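Local atomic coordinates of hypoxanthine phosphoribosyltransferase (Leishmania donovani, PDB entry 7CMJ), a protein that catalyses a step of purine salvage, transferring the phosphoribosyl group of 5-phosphoribosylpyrophosphate to hypoxanthine or guanine to give IMP or GMP. Residues Ser94-Gly99 with Gln105-Leu110; His176-Val179 with Asp185-Glu188; Gly183-Tyr186 with Tyr190-Leu193. All coordinates share one frame; numbering follows the deposited sequence.

Contact 1 (Ser94-Gly99 with Gln105-Leu110); sequences SSYGTG and QVRMLL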
ATOM      1  N   SER A  94      -8.732  -3.898  -2.505  1.00 46.31           N
ATOM      2  CA  SER A  94      -9.661  -4.406  -1.513  1.00 41.23           C
ATOM      3  C   SER A  94     -11.030  -3.788  -1.776  1.00 33.98           C
ATOM      4  O   SER A  94     -11.128  -2.645  -2.236  1.00 36.89           O
ATOM      5  CB  SER A  94      -9.125  -4.088  -0.107  1.00 49.15           C
ATOM      6  OG  SER A  94     -10.140  -3.825   0.844  1.00 66.71           O
ATOM      7  N   SER A  95     -12.084  -4.558  -1.544  1.00 33.45           N
ATOM      8  CA  SER A  95     -13.429  -4.016  -1.700  1.00 35.55           C
ATOM      9  C   SER A  95     -13.806  -3.147  -0.514  1.00 37.62           C
ATOM     10  O   SER A  95     -13.291  -3.314   0.593  1.00 49.84           O
ATOM     11  CB  SER A  95     -14.452  -5.135  -1.839  1.00 39.53           C
ATOM     12  OG  SER A  95     -14.342  -5.713  -3.120  1.00 59.14           O
ATOM     13  N   TYR A  96     -14.732  -2.221  -0.744  1.00 41.53           N
ATOM     14  CA  TYR A  96     -15.220  -1.378   0.341  1.00 49.59           C
ATOM     15  C   TYR A  96     -16.475  -1.991   0.965  1.00 54.25           C
ATOM     16  O   TYR A  96     -17.242  -2.700   0.311  1.00 45.10           O
ATOM     17  CB  TYR A  96     -15.516   0.054  -0.137  1.00 43.03           C
ATOM     18  CG  TYR A  96     -14.303   0.868  -0.562  1.00 38.17           C
ATOM     19  CD1 TYR A  96     -13.505   1.517   0.370  1.00 37.44           C
ATOM     20  CD2 TYR A  96     -13.973   1.002  -1.908  1.00 42.14           C
ATOM     21  CE1 TYR A  96     -12.398   2.269  -0.029  1.00 39.67           C
ATOM     22  CE2 TYR A  96     -12.887   1.750  -2.310  1.00 50.91           C
ATOM     23  CZ  TYR A  96     -12.095   2.377  -1.372  1.00 50.14           C
ATOM     24  OH  TYR A  96     -11.006   3.114  -1.797  1.00 54.78           O
ATOM     25  N   GLY A  97     -16.682  -1.696   2.249  1.00 58.56           N
ATOM     26  CA  GLY A  97     -17.825  -2.256   2.943  1.00 59.94           C
ATOM     27  C   GLY A  97     -19.162  -1.712   2.478  1.00 64.35           C
ATOM     28  O   GLY A  97     -20.181  -2.406   2.578  1.00 55.87           O
ATOM     29  N   THR A  98     -19.190  -0.479   1.977  1.00 71.42           N
ATOM     30  CA  THR A  98     -20.452   0.192   1.665  1.00 68.62           C
ATOM     31  C   THR A  98     -20.155   1.428   0.828  1.00 67.04           C
ATOM     32  O   THR A  98     -18.995   1.799   0.624  1.00 67.94           O
ATOM     33  CB  THR A  98     -21.211   0.573   2.950  1.00 30.00           C
ATOM     34  N   GLY A  99     -21.221   2.073   0.357  1.00 65.63           N
ATOM     35  CA  GLY A  99     -21.090   3.308  -0.389  1.00 68.23           C
ATOM     36  C   GLY A  99     -20.674   3.144  -1.832  1.00 63.93           C
ATOM     37  O   GLY A  99     -20.317   4.136  -2.481  1.00 67.20           O
ATOM     38  N   GLN A 105     -15.780   1.353  -7.362  1.00 50.68           N
ATOM     39  CA  GLN A 105     -14.434   1.700  -6.936  1.00 45.95           C
ATOM     40  C   GLN A 105     -13.934   0.698  -5.905  1.00 47.46           C
ATOM     41  O   GLN A 105     -14.709   0.076  -5.168  1.00 48.15           O
ATOM     42  CB  GLN A 105     -14.376   3.121  -6.384  1.00 42.97           C
ATOM     43  CG  GLN A 105     -15.292   3.368  -5.200  1.00 49.18           C
ATOM     44  CD  GLN A 105     -15.384   4.835  -4.851  1.00 44.69           C
ATOM     45  OE1 GLN A 105     -14.656   5.336  -4.003  1.00 49.20           O
ATOM     46  NE2 GLN A 105     -16.257   5.536  -5.535  1.00 46.33           N
ATOM     47  N   VAL A 106     -12.619   0.513  -5.901  1.00 34.03           N
ATOM     48  CA  VAL A 106     -11.939  -0.345  -4.950  1.00 33.15           C
ATOM     49  C   VAL A 106     -10.712   0.390  -4.444  1.00 37.84           C
ATOM     50  O   VAL A 106     -10.143   1.254  -5.127  1.00 32.43           O
ATOM     51  CB  VAL A 106     -11.534  -1.701  -5.571  1.00 40.39           C
ATOM     52  CG1 VAL A 106     -12.747  -2.583  -5.711  1.00 32.96           C
ATOM     53  CG2 VAL A 106     -10.873  -1.479  -6.928  1.00 31.50           C
ATOM     54  N   ARG A 107     -10.300   0.028  -3.234  1.00 35.34           N
ATOM     55  CA  ARG A 107      -9.132   0.640  -2.624  1.00 33.78           C
ATOM     56  C   ARG A 107      -7.878  -0.035  -3.168  1.00 30.78           C
ATOM     57  O   ARG A 107      -7.611  -1.204  -2.877  1.00 35.20           O
ATOM     58  CB  ARG A 107      -9.226   0.546  -1.105  1.00 35.39           C
ATOM     59  CG  ARG A 107      -8.045   1.136  -0.382  1.00 36.30           C
ATOM     60  CD  ARG A 107      -8.158   0.906   1.103  1.00 33.19           C
ATOM     61  NE  ARG A 107      -7.427   1.916   1.868  1.00 38.92           N
ATOM     62  CZ  ARG A 107      -7.518   2.060   3.185  1.00 37.80           C
ATOM     63  NH1 ARG A 107      -8.308   1.248   3.874  1.00 44.56           N
ATOM     64  NH2 ARG A 107      -6.821   3.005   3.811  1.00 37.26           N
ATOM     65  N   MET A 108      -7.114   0.708  -3.958  1.00 34.82           N
ATOM     66  CA  MET A 108      -5.805   0.250  -4.399  1.00 29.47           C
ATOM     67  C   MET A 108      -4.894   0.027  -3.201  1.00 39.39           C
ATOM     68  O   MET A 108      -4.608   0.963  -2.447  1.00 37.56           O
ATOM     69  CB  MET A 108      -5.188   1.272  -5.343  1.00 29.63           C
ATOM     70  CG  MET A 108      -4.327   0.631  -6.404  1.00 41.90           C
ATOM     71  SD  MET A 108      -5.150  -0.717  -7.321  1.00 43.37           S
ATOM     72  CE  MET A 108      -6.672   0.028  -7.969  1.00 29.39           C
ATOM     73  N   LEU A 109      -4.436  -1.215  -3.028  1.00 32.30           N
ATOM     74  CA  LEU A 109      -3.399  -1.529  -2.052  1.00 32.30           C
ATOM     75  C   LEU A 109      -2.030  -1.673  -2.685  1.00 36.45           C
ATOM     76  O   LEU A 109      -1.013  -1.543  -1.985  1.00 47.97           O
ATOM     77  CB  LEU A 109      -3.727  -2.821  -1.290  1.00 28.39           C
ATOM     78  CG  LEU A 109      -5.143  -2.958  -0.750  1.00 40.81           C
ATOM     79  CD1 LEU A 109      -5.259  -4.233   0.062  1.00 41.41           C
ATOM     80  CD2 LEU A 109      -5.522  -1.745   0.088  1.00 40.46           C
ATOM     81  N   LEU A 110      -1.977  -1.933  -3.988  1.00 29.73           N
ATOM     82  CA  LEU A 110      -0.700  -2.029  -4.684  1.00 33.43           C
ATOM     83  C   LEU A 110      -0.919  -1.495  -6.081  1.00 39.39           C
ATOM     84  O   LEU A 110      -1.729  -2.042  -6.838  1.00 44.19           O
ATOM     85  CB  LEU A 110      -0.168  -3.456  -4.729  1.00 36.01           C
ATOM     86  CG  LEU A 110       1.167  -3.606  -5.470  1.00 37.92           C
ATOM     87  CD1 LEU A 110       2.249  -2.919  -4.658  1.00 26.84           C
ATOM     88  CD2 LEU A 110       1.512  -5.087  -5.680  1.00 30.77           C
TER
HETATM   89  O   HOH W   1     -15.994  -2.087  -3.364  1.00 49.00           O

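Contact 2 (His176-Val179 with Asp185-Glu188); sequences HAFV and DYAE. With MG (magnesium ion), chain C.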
ATOM      1  N   HIS A 176     -22.005 -20.466 -16.074  1.00 65.59           N
ATOM      2  CA  HIS A 176     -21.873 -19.854 -14.756  1.00 65.47           C
ATOM      3  C   HIS A 176     -21.767 -20.937 -13.691  1.00 59.73           C
ATOM      4  O   HIS A 176     -22.658 -21.783 -13.573  1.00 65.84           O
ATOM      5  CB  HIS A 176     -23.058 -18.932 -14.465  1.00 78.78           C
ATOM      6  CG  HIS A 176     -22.893 -18.143 -13.205  1.00 98.27           C
ATOM      7  ND1 HIS A 176     -21.933 -17.164 -13.068  1.00100.56           N
ATOM      8  CD2 HIS A 176     -23.529 -18.216 -12.008  1.00103.07           C
ATOM      9  CE1 HIS A 176     -22.002 -16.650 -11.854  1.00 98.07           C
ATOM     10  NE2 HIS A 176     -22.957 -17.273 -11.187  1.00 99.74           N
ATOM     11  N   ALA A 177     -20.687 -20.912 -12.912  1.00 57.68           N
ATOM     12  CA  ALA A 177     -20.518 -21.859 -11.816  1.00 59.41           C
ATOM     13  C   ALA A 177     -19.516 -21.296 -10.818  1.00 62.04           C
ATOM     14  O   ALA A 177     -18.877 -20.269 -11.058  1.00 67.19           O
ATOM     15  CB  ALA A 177     -20.067 -23.230 -12.323  1.00 57.17           C
ATOM     16  N   PHE A 178     -19.385 -21.989  -9.687  1.00 58.08           N
ATOM     17  CA  PHE A 178     -18.413 -21.617  -8.666  1.00 62.62           C
ATOM     18  C   PHE A 178     -17.107 -22.338  -8.958  1.00 58.92           C
ATOM     19  O   PHE A 178     -16.991 -23.549  -8.741  1.00 66.68           O
ATOM     20  CB  PHE A 178     -18.905 -21.949  -7.260  1.00 75.31           C
ATOM     21  CG  PHE A 178     -18.250 -21.111  -6.188  1.00 85.15           C
ATOM     22  CD1 PHE A 178     -19.008 -20.310  -5.353  1.00 80.42           C
ATOM     23  CD2 PHE A 178     -16.866 -21.095  -6.050  1.00 88.79           C
ATOM     24  CE1 PHE A 178     -18.405 -19.533  -4.391  1.00 79.04           C
ATOM     25  CE2 PHE A 178     -16.256 -20.314  -5.095  1.00 87.10           C
ATOM     26  CZ  PHE A 178     -17.026 -19.534  -4.262  1.00 84.15           C
ATOM     27  N   VAL A 179     -16.124 -21.601  -9.418  1.00 47.58           N
ATOM     28  CA  VAL A 179     -14.893 -22.229  -9.864  1.00 52.15           C
ATOM     29  C   VAL A 179     -13.866 -22.176  -8.750  1.00 52.44           C
ATOM     30  O   VAL A 179     -13.808 -21.231  -7.949  1.00 47.09           O
ATOM     31  CB  VAL A 179     -14.341 -21.581 -11.142  1.00 51.81           C
ATOM     32  CG1 VAL A 179     -15.350 -21.699 -12.235  1.00 48.76           C
ATOM     33  CG2 VAL A 179     -13.989 -20.142 -10.880  1.00 61.48           C
ATOM     34  N   ASP A 185      -9.998 -19.229  -6.019  1.00 46.96           N
ATOM     35  CA  ASP A 185     -10.090 -19.658  -4.632  1.00 48.40           C
ATOM     36  C   ASP A 185     -11.525 -19.901  -4.186  1.00 47.82           C
ATOM     37  O   ASP A 185     -12.493 -19.399  -4.769  1.00 40.65           O
ATOM     38  CB  ASP A 185      -9.451 -18.628  -3.679  1.00 42.31           C
ATOM     39  CG  ASP A 185     -10.385 -17.461  -3.350  1.00 47.31           C
ATOM     40  OD1 ASP A 185     -10.783 -16.725  -4.283  1.00 50.35           O
ATOM     41  OD2 ASP A 185     -10.717 -17.272  -2.155  1.00 52.28           O
ATOM     42  N   TYR A 186     -11.625 -20.697  -3.123  1.00 47.43           N
ATOM     43  CA  TYR A 186     -12.776 -20.707  -2.235  1.00 51.81           C
ATOM     44  C   TYR A 186     -12.283 -20.518  -0.809  1.00 62.10           C
ATOM     45  O   TYR A 186     -11.589 -21.392  -0.273  1.00 55.44           O
ATOM     46  CB  TYR A 186     -13.569 -21.996  -2.321  1.00 48.37           C
ATOM     47  CG  TYR A 186     -14.640 -21.993  -1.273  1.00 59.43           C
ATOM     48  CD1 TYR A 186     -14.669 -22.949  -0.261  1.00 61.50           C
ATOM     49  CD2 TYR A 186     -15.605 -20.993  -1.266  1.00 64.92           C
ATOM     50  CE1 TYR A 186     -15.658 -22.927   0.704  1.00 62.40           C
ATOM     51  CE2 TYR A 186     -16.591 -20.959  -0.307  1.00 66.74           C
ATOM     52  CZ  TYR A 186     -16.615 -21.921   0.671  1.00 73.77           C
ATOM     53  OH  TYR A 186     -17.615 -21.854   1.608  1.00 90.76           O
ATOM     54  N   ALA A 187     -12.661 -19.391  -0.196  1.00 66.64           N
ATOM     55  CA  ALA A 187     -12.249 -19.060   1.165  1.00 63.35           C
ATOM     56  C   ALA A 187     -10.729 -19.112   1.287  1.00 60.52           C
ATOM     57  O   ALA A 187     -10.170 -19.609   2.270  1.00 56.23           O
ATOM     58  CB  ALA A 187     -12.925 -19.982   2.181  1.00 57.81           C
ATOM     59  N   GLU A 188     -10.061 -18.613   0.244  1.00 51.87           N
ATOM     60  CA  GLU A 188      -8.616 -18.593   0.071  1.00 44.83           C
ATOM     61  C   GLU A 188      -8.035 -19.980  -0.165  1.00 46.29           C
ATOM     62  O   GLU A 188      -6.810 -20.111  -0.295  1.00 51.55           O
ATOM     63  CB  GLU A 188      -7.900 -17.940   1.259  1.00 35.98           C
ATOM     64  CG  GLU A 188      -8.195 -16.483   1.395  1.00 38.89           C
ATOM     65  CD  GLU A 188      -7.703 -15.684   0.203  1.00 42.17           C
ATOM     66  OE1 GLU A 188      -8.295 -14.622  -0.079  1.00 43.66           O
ATOM     67  OE2 GLU A 188      -6.729 -16.116  -0.451  1.00 38.10           O
TER
HETATM   68 MG    MG C 301     -11.834 -14.852  -4.501  1.00 53.53          MG
HETATM   69  O   HOH W   2     -13.437 -18.025  -7.287  1.00 51.89           O
HETATM   70  O   HOH W   3     -12.209 -14.168  -2.300  1.00 61.97           O
HETATM   71  O   HOH W   4     -13.689 -16.323  -5.187  1.00 48.18           O
HETATM   72  O   HOH W   5     -11.263 -15.735  -6.521  1.00 57.88           O

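Contact 3 (Gly183-Tyr186 with Tyr190-Leu193); sequences GMDY and YREL. With MG (magnesium ion), chain C; PO4 (phosphate ion), chain E.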
ATOM      1  N   GLY A 183      -5.344 -20.913  -9.642  1.00 41.18           N
ATOM      2  CA  GLY A 183      -5.239 -19.609  -9.027  1.00 40.57           C
ATOM      3  C   GLY A 183      -6.494 -19.122  -8.336  1.00 39.90           C
ATOM      4  O   GLY A 183      -6.398 -18.301  -7.419  1.00 43.32           O
ATOM      5  N   MET A 184      -7.662 -19.599  -8.740  1.00 36.46           N
ATOM      6  CA  MET A 184      -8.918 -19.118  -8.181  1.00 41.71           C
ATOM      7  C   MET A 184      -9.287 -19.900  -6.927  1.00 46.95           C
ATOM      8  O   MET A 184      -8.946 -21.077  -6.784  1.00 51.02           O
ATOM      9  CB  MET A 184     -10.034 -19.205  -9.220  1.00 36.31           C
ATOM     10  CG  MET A 184      -9.717 -18.379 -10.451  1.00 33.93           C
ATOM     11  SD  MET A 184     -10.816 -18.718 -11.831  1.00 43.71           S
ATOM     12  CE  MET A 184     -10.265 -20.365 -12.292  1.00 42.42           C
ATOM     13  N   ASP A 185      -9.998 -19.229  -6.019  1.00 46.96           N
ATOM     14  CA  ASP A 185     -10.090 -19.658  -4.632  1.00 48.40           C
ATOM     15  C   ASP A 185     -11.525 -19.901  -4.186  1.00 47.82           C
ATOM     16  O   ASP A 185     -12.493 -19.399  -4.769  1.00 40.65           O
ATOM     17  CB  ASP A 185      -9.451 -18.628  -3.679  1.00 42.31           C
ATOM     18  CG  ASP A 185     -10.385 -17.461  -3.350  1.00 47.31           C
ATOM     19  OD1 ASP A 185     -10.783 -16.725  -4.283  1.00 50.35           O
ATOM     20  OD2 ASP A 185     -10.717 -17.272  -2.155  1.00 52.28           O
ATOM     21  N   TYR A 186     -11.625 -20.697  -3.123  1.00 47.43           N
ATOM     22  CA  TYR A 186     -12.776 -20.707  -2.235  1.00 51.81           C
ATOM     23  C   TYR A 186     -12.283 -20.518  -0.809  1.00 62.10           C
ATOM     24  O   TYR A 186     -11.589 -21.392  -0.273  1.00 55.44           O
ATOM     25  CB  TYR A 186     -13.569 -21.996  -2.321  1.00 48.37           C
ATOM     26  CG  TYR A 186     -14.640 -21.993  -1.273  1.00 59.43           C
ATOM     27  CD1 TYR A 186     -14.669 -22.949  -0.261  1.00 61.50           C
ATOM     28  CD2 TYR A 186     -15.605 -20.993  -1.266  1.00 64.92           C
ATOM     29  CE1 TYR A 186     -15.658 -22.927   0.704  1.00 62.40           C
ATOM     30  CE2 TYR A 186     -16.591 -20.959  -0.307  1.00 66.74           C
ATOM     31  CZ  TYR A 186     -16.615 -21.921   0.671  1.00 73.77           C
ATOM     32  OH  TYR A 186     -17.615 -21.854   1.608  1.00 90.76           O
ATOM     33  N   TYR A 190      -7.742 -23.663  -2.453  1.00 42.99           N
ATOM     34  CA  TYR A 190      -7.832 -24.410  -3.713  1.00 40.37           C
ATOM     35  C   TYR A 190      -7.224 -23.673  -4.901  1.00 44.94           C
ATOM     36  O   TYR A 190      -7.378 -24.144  -6.044  1.00 38.21           O
ATOM     37  CB  TYR A 190      -9.275 -24.813  -4.053  1.00 43.77           C
ATOM     38  CG  TYR A 190     -10.007 -25.506  -2.917  1.00 45.55           C
ATOM     39  CD1 TYR A 190      -9.429 -26.570  -2.233  1.00 47.00           C
ATOM     40  CD2 TYR A 190     -11.271 -25.087  -2.523  1.00 43.19           C
ATOM     41  CE1 TYR A 190     -10.096 -27.206  -1.189  1.00 58.38           C
ATOM     42  CE2 TYR A 190     -11.945 -25.713  -1.479  1.00 52.13           C
ATOM     43  CZ  TYR A 190     -11.356 -26.775  -0.810  1.00 61.24           C
ATOM     44  OH  TYR A 190     -12.022 -27.410   0.232  1.00 62.01           O
ATOM     45  N   ARG A 191      -6.512 -22.559  -4.682  1.00 43.87           N
ATOM     46  CA  ARG A 191      -5.847 -21.891  -5.797  1.00 35.31           C
ATOM     47  C   ARG A 191      -4.809 -22.795  -6.457  1.00 42.76           C
ATOM     48  O   ARG A 191      -4.512 -22.636  -7.649  1.00 46.52           O
ATOM     49  CB  ARG A 191      -5.185 -20.596  -5.315  1.00 35.02           C
ATOM     50  CG  ARG A 191      -6.108 -19.614  -4.583  1.00 35.18           C
ATOM     51  CD  ARG A 191      -5.427 -18.282  -4.384  1.00 32.78           C
ATOM     52  NE  ARG A 191      -6.212 -17.330  -3.590  1.00 49.32           N
ATOM     53  CZ  ARG A 191      -7.070 -16.432  -4.086  1.00 46.79           C
ATOM     54  NH1 ARG A 191      -7.314 -16.362  -5.394  1.00 55.77           N
ATOM     55  NH2 ARG A 191      -7.710 -15.611  -3.267  1.00 32.87           N
ATOM     56  N   GLU A 192      -4.258 -23.754  -5.711  1.00 38.07           N
ATOM     57  CA  GLU A 192      -3.127 -24.534  -6.195  1.00 41.17           C
ATOM     58  C   GLU A 192      -3.530 -25.666  -7.132  1.00 47.10           C
ATOM     59  O   GLU A 192      -2.645 -26.315  -7.700  1.00 44.01           O
ATOM     60  CB  GLU A 192      -2.340 -25.099  -5.007  1.00 42.55           C
ATOM     61  CG  GLU A 192      -3.021 -26.255  -4.268  1.00 49.30           C
ATOM     62  CD  GLU A 192      -4.032 -25.812  -3.216  1.00 48.46           C
ATOM     63  OE1 GLU A 192      -4.475 -24.654  -3.267  1.00 55.68           O
ATOM     64  OE2 GLU A 192      -4.393 -26.634  -2.343  1.00 56.00           O
ATOM     65  N   LEU A 193      -4.826 -25.906  -7.317  1.00 48.77           N
ATOM     66  CA  LEU A 193      -5.293 -26.982  -8.186  1.00 46.00           C
ATOM     67  C   LEU A 193      -4.896 -26.744  -9.647  1.00 42.74           C
ATOM     68  O   LEU A 193      -4.973 -25.622 -10.159  1.00 38.74           O
ATOM     69  CB  LEU A 193      -6.810 -27.103  -8.072  1.00 47.97           C
ATOM     70  CG  LEU A 193      -7.460 -28.028  -7.033  1.00 48.58           C
ATOM     71  CD1 LEU A 193      -6.889 -27.876  -5.632  1.00 40.98           C
ATOM     72  CD2 LEU A 193      -8.972 -27.792  -7.024  1.00 48.18           C
TER
HETATM   73 MG    MG C 301     -11.834 -14.852  -4.501  1.00 53.53          MG
HETATM   74  P   PO4 E 303      -9.142 -12.941  -5.416  1.00 44.23           P
HETATM   75  O1  PO4 E 303      -9.884 -11.632  -5.420  1.00 48.75           O
HETATM   76  O2  PO4 E 303      -7.716 -12.726  -5.006  1.00 35.55           O
HETATM   77  O3  PO4 E 303      -9.816 -13.875  -4.440  1.00 39.55           O
HETATM   78  O4  PO4 E 303      -9.153 -13.477  -6.820  1.00 53.62           O
HETATM   79  O   HOH W   3     -12.209 -14.168  -2.300  1.00 61.97           O
HETATM   80  O   HOH W   4     -13.689 -16.323  -5.187  1.00 48.18           O
HETATM   81  O   HOH W   5     -11.263 -15.735  -6.521  1.00 57.88           O

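Contact 1 (Ser94-Gly99 with Gln105-Leu110)
Ser94 and Arg107 form an antiparallel hydrogen-bonded pair, the last rung joining strand 86-94 to strand 107-110 before the two segments part into the loop between them. Ser94 N donates to Arg107 O at 2.9 Å, and Arg107 N returns a bond to Ser94 O at 3.0 Å. Two residues further on, a water bridges instead, accepting from Tyr96 N and donating to Gln105 O.

Tyr96 then folds back over the partner segment. With CG beside its own backbone N (chi1 -67°), the ring reaches along 105-107: CD2 lies 3.5 Å from Gln105 O, which sits at the ring edge, and the phenol end meets Arg107 CB. Arg107 runs extended from there, crossing the tyrosine at about a right angle. Past Arg107, Leu109 CD1 packs against Ser94 CB at 3.9 Å.

The polar ends are taken up by the second subunit: Tyr96 OH bonds Val112 O of that subunit, and Arg107 NE bonds its Asp111 O. Ser95-Tyr96 matches the Ser-Tyr pair of the mobile loop that closes over the active site in this family. Here the tyrosine is tied to a subunit interface, consistent with an open loop.

Contact 2 (His176-Val179 with Asp185-Glu188)
Val179 O and Asp185 O come within 3.9 Å of each other, and no direct hydrogen bond joins the segments. A water settles the arrangement by donating to both, at 3.3 Å to Val179 O and 3.0 Å to Asp185 O.

Beside this pair of acceptors the aromatic side chains meet. Tyr186 presents its CD2 edge toward the face of Phe178 in an offset edge-to-face pair, with centroids 5.6 Å apart and planes at 85°; the closest atoms are Phe178 CZ and Tyr186 CD2 at 3.6 Å. Phe178 reaches across because its CG lies opposite the backbone N (chi1 -156°), which also sets its CE2 edge near Asp185 O. Ala187 CB sits over the centre of one face of the Tyr186 ring, and Tyr203 also meets that ring.

CB of Asp185 points away from 176-179, and the carboxylate binds the magnesium ion through OD1 at 2.2 Å. Three waters and a phosphate oxygen complete the ligands found on the metal. The other oxygen, OD2, accepts from Glu188 N at 2.8 Å through its anti lone pair, an Asx motif that helps hold the rotation in which OD1 meets the metal.

In related enzymes a purine lies against the aromatic ring at the Phe178 position, and the carbonyls equivalent to Val179 O and Asp185 O accept from the amino group of guanine, as they probably do here. The bridging water probably occupies that acceptor pocket, with the metal-binding carboxylate on the same loop.

Contact 3 (Gly183-Tyr186 with Tyr190-Leu193)
Arg191 sets off with CG beside its backbone N (chi1 -54°), runs extended to NE, and turns its guanidinium at the end (chi4 -92°), which lays the flat group against Asp185. The aspartate CB sits 3.3 Å above the guanidinium plane, over its centre, and the carboxylate is stacked nearly parallel, planes 14° apart. No N-H points at OD2, whose 3.6 Å separation from Arg191 NH2 makes a long, purely electrostatic salt bridge.

Hydrogen bonds form at the guanidinium edge instead. Arg191 NH1 donates to Gly183 O at 2.9 Å, almost in the guanidinium plane, while NH2 donates to phosphate O3 at 3.0 Å and also pairs with Glu188. Gly183 N closes the loop by bonding Arg191 O at 2.8 Å, within the type I turn Tyr190-Leu193. Tyr190 CD2 packs on Tyr186 CB at 3.9 Å, the two side chains lying alongside each other.

Phosphate O3 is bound by the magnesium ion as well, so cation, arginine and anion form one network. Backbone N of Lys66 in this chain and Arg113 of the third subunit also bond this phosphate, probably a crystallisation ion, at a site consistent with one for the pyrophosphate of substrate or product.

Contact 1 comes first along the chain, at the edge of the mixed sheet where strand 86-94 meets strand 107-110. Contacts 2 and 3 follow around strands 179-180 and 196-199 of the small antiparallel sheet, 183-186 of contact 3 overlapping 185-188 of contact 2. Their centres lie about 8 Å apart, they share the magnesium ion, and they touch where Val179 CG2 meets Met184 SD at 3.6 Å. The centre of contact 1 is about 20 Å from that of contact 2 and about 22 Å from that of contact 3. Contact 1 meets the third subunit through Leu109 and Leu110, so that subunit packs against both its strand and the metal-binding segments.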